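Local coordinates for phosphate transporter (Thermotoga maritima MSB8, PDB 6L85), which imports phosphate across the cell membrane in a sodium-dependent manner, as a bacterial relative of the human SLC20 phosphate carriers, at residues V326-T330 and V349-V354. Sequence-based numbering, arbitrary orientation.
Sequences VDFST and VVVGAV. With NA (sodium ion), chain S.
The carbonyl O of Val-326 takes two bonds from Thr-330 and also touches Ala-353 across the contact. The hydroxyl OG1 of Thr-330 lies 2.7 Å from Val-326 O. The backbone N of Thr-330 lies 2.9 Å from the same Val-326 O, on the opposite face of the carbonyl plane. At the carbonyl oxygen the C=O...OG1 angle is 145°, and OG1 stands 35° off the carbonyl plane. The contact is an obliquely antiparallel helix pair in a helical member of the phosphate transporter family. The segments of helices 320-339 and 346-357 run at 132°, with axes 8.9 Å apart.

Ala-353 stands opposite Val-326, with CA atoms 5.2 Å apart, and its CB lies 3.5 Å from Thr-330 OG1. Thr-330 turns two ways. OG1 lies beside its own backbone N and bonds back to the helix, while CG2 meets Val-350 CG2 at 3.5 Å and also packs on Val-349 CG1. An alanine in place of Thr-330 would probably leave the Val-326 carbonyl with one donor of the two and open a gap against Val-350 CG2.

At the other end of the contact, Val-326 CG1 packs against both Ala-353 CB and Val-354 CG2. Ala-353 O accepts a hydrogen bond from Ser-150 of helix 129-162.

The side chain of Asp-327 leaves the helix away from 349-354. It touches helix 231-258 and binds a sodium ion together with Thr-29 OG1, Ser-247 OG and the backbone O of Gln-243. The valine and threonine packing thus lies on one side of helix 320-339, and the metal site on another. Asp-327 OD2 binds the sodium ion at 2.2 Å.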
loop_
_atom_site.group_PDB
_atom_site.type_symbol
_atom_site.label_atom_id
_atom_site.label_comp_id
_atom_site.label_asym_id
_atom_site.label_seq_id
_atom_site.Cartn_x
_atom_site.Cartn_y
_atom_site.Cartn_z
ATOM N N VAL B 326 21.939 6.970 -2.376
ATOM C CA VAL B 326 22.334 6.000 -1.359
ATOM C C VAL B 326 21.142 5.149 -0.951
ATOM O O VAL B 326 21.231 3.917 -0.846
ATOM C CB VAL B 326 22.934 6.731 -0.141
ATOM C CG1 VAL B 326 22.942 5.833 1.118
ATOM C CG2 VAL B 326 24.326 7.245 -0.466
ATOM N N ASP B 327 20.007 5.804 -0.705
ATOM C CA ASP B 327 18.801 5.079 -0.331
ATOM C C ASP B 327 18.331 4.163 -1.444
ATOM O O ASP B 327 18.020 2.988 -1.202
ATOM C CB ASP B 327 17.686 6.056 0.015
ATOM C CG ASP B 327 17.940 6.808 1.296
ATOM O OD1 ASP B 327 18.760 6.347 2.121
ATOM O OD2 ASP B 327 17.289 7.862 1.485
ATOM N N PHE B 328 18.219 4.694 -2.669
ATOM C CA PHE B 328 17.767 3.853 -3.769
ATOM C C PHE B 328 18.632 2.605 -3.891
ATOM O O PHE B 328 18.112 1.481 -3.991
ATOM C CB PHE B 328 17.771 4.627 -5.087
ATOM C CG PHE B 328 17.174 3.844 -6.232
ATOM C CD1 PHE B 328 17.933 2.913 -6.930
ATOM C CD2 PHE B 328 15.830 3.989 -6.558
ATOM C CE1 PHE B 328 17.369 2.166 -7.970
ATOM C CE2 PHE B 328 15.267 3.268 -7.587
ATOM C CZ PHE B 328 16.035 2.347 -8.294
ATOM N N SER B 329 19.962 2.782 -3.878
ATOM C CA SER B 329 20.856 1.644 -4.079
ATOM C C SER B 329 20.774 0.662 -2.922
ATOM O O SER B 329 20.827 -0.556 -3.133
ATOM C CB SER B 329 22.298 2.127 -4.254
ATOM O OG SER B 329 22.348 3.128 -5.262
ATOM N N THR B 330 20.674 1.174 -1.691
ATOM C CA THR B 330 20.535 0.306 -0.533
ATOM C C THR B 330 19.274 -0.539 -0.631
ATOM O O THR B 330 19.314 -1.766 -0.462
ATOM C CB THR B 330 20.488 1.148 0.731
ATOM O OG1 THR B 330 21.723 1.845 0.852
ATOM C CG2 THR B 330 20.257 0.259 1.953
ATOM N N VAL B 349 25.317 -2.571 3.980
ATOM C CA VAL B 349 24.947 -2.135 2.635
ATOM C C VAL B 349 24.837 -0.619 2.580
ATOM O O VAL B 349 25.234 0.003 1.591
ATOM C CB VAL B 349 23.648 -2.811 2.167
ATOM C CG1 VAL B 349 23.143 -2.159 0.887
ATOM C CG2 VAL B 349 23.886 -4.318 1.948
ATOM N N VAL B 350 24.297 0.010 3.631
ATOM C CA VAL B 350 24.201 1.466 3.602
ATOM C C VAL B 350 25.599 2.063 3.579
ATOM O O VAL B 350 25.886 2.991 2.815
ATOM C CB VAL B 350 23.391 2.005 4.800
ATOM C CG1 VAL B 350 23.368 3.508 4.733
ATOM C CG2 VAL B 350 21.989 1.544 4.755
ATOM N N VAL B 351 26.476 1.547 4.445
ATOM C CA VAL B 351 27.866 1.994 4.472
ATOM C C VAL B 351 28.493 1.860 3.085
ATOM O O VAL B 351 29.156 2.777 2.589
ATOM C CB VAL B 351 28.655 1.203 5.528
ATOM C CG1 VAL B 351 30.165 1.312 5.266
ATOM C CG2 VAL B 351 28.292 1.689 6.917
ATOM N N GLY B 352 28.280 0.716 2.435
ATOM C CA GLY B 352 28.781 0.545 1.083
ATOM C C GLY B 352 28.249 1.592 0.123
ATOM O O GLY B 352 29.001 2.165 -0.667
ATOM N N ALA B 353 26.938 1.841 0.163
ATOM C CA ALA B 353 26.342 2.800 -0.759
ATOM C C ALA B 353 26.928 4.197 -0.545
ATOM O O ALA B 353 27.226 4.918 -1.510
ATOM C CB ALA B 353 24.820 2.803 -0.588
ATOM N N VAL B 354 27.112 4.579 0.719
ATOM C CA VAL B 354 27.722 5.864 1.047
ATOM C C VAL B 354 29.132 5.949 0.459
ATOM O O VAL B 354 29.492 6.940 -0.190
ATOM C CB VAL B 354 27.729 6.085 2.572
ATOM C CG1 VAL B 354 28.606 7.283 2.930
ATOM C CG2 VAL B 354 26.318 6.300 3.095
HETATM NA NA NA S . 16.302 9.665 2.300
#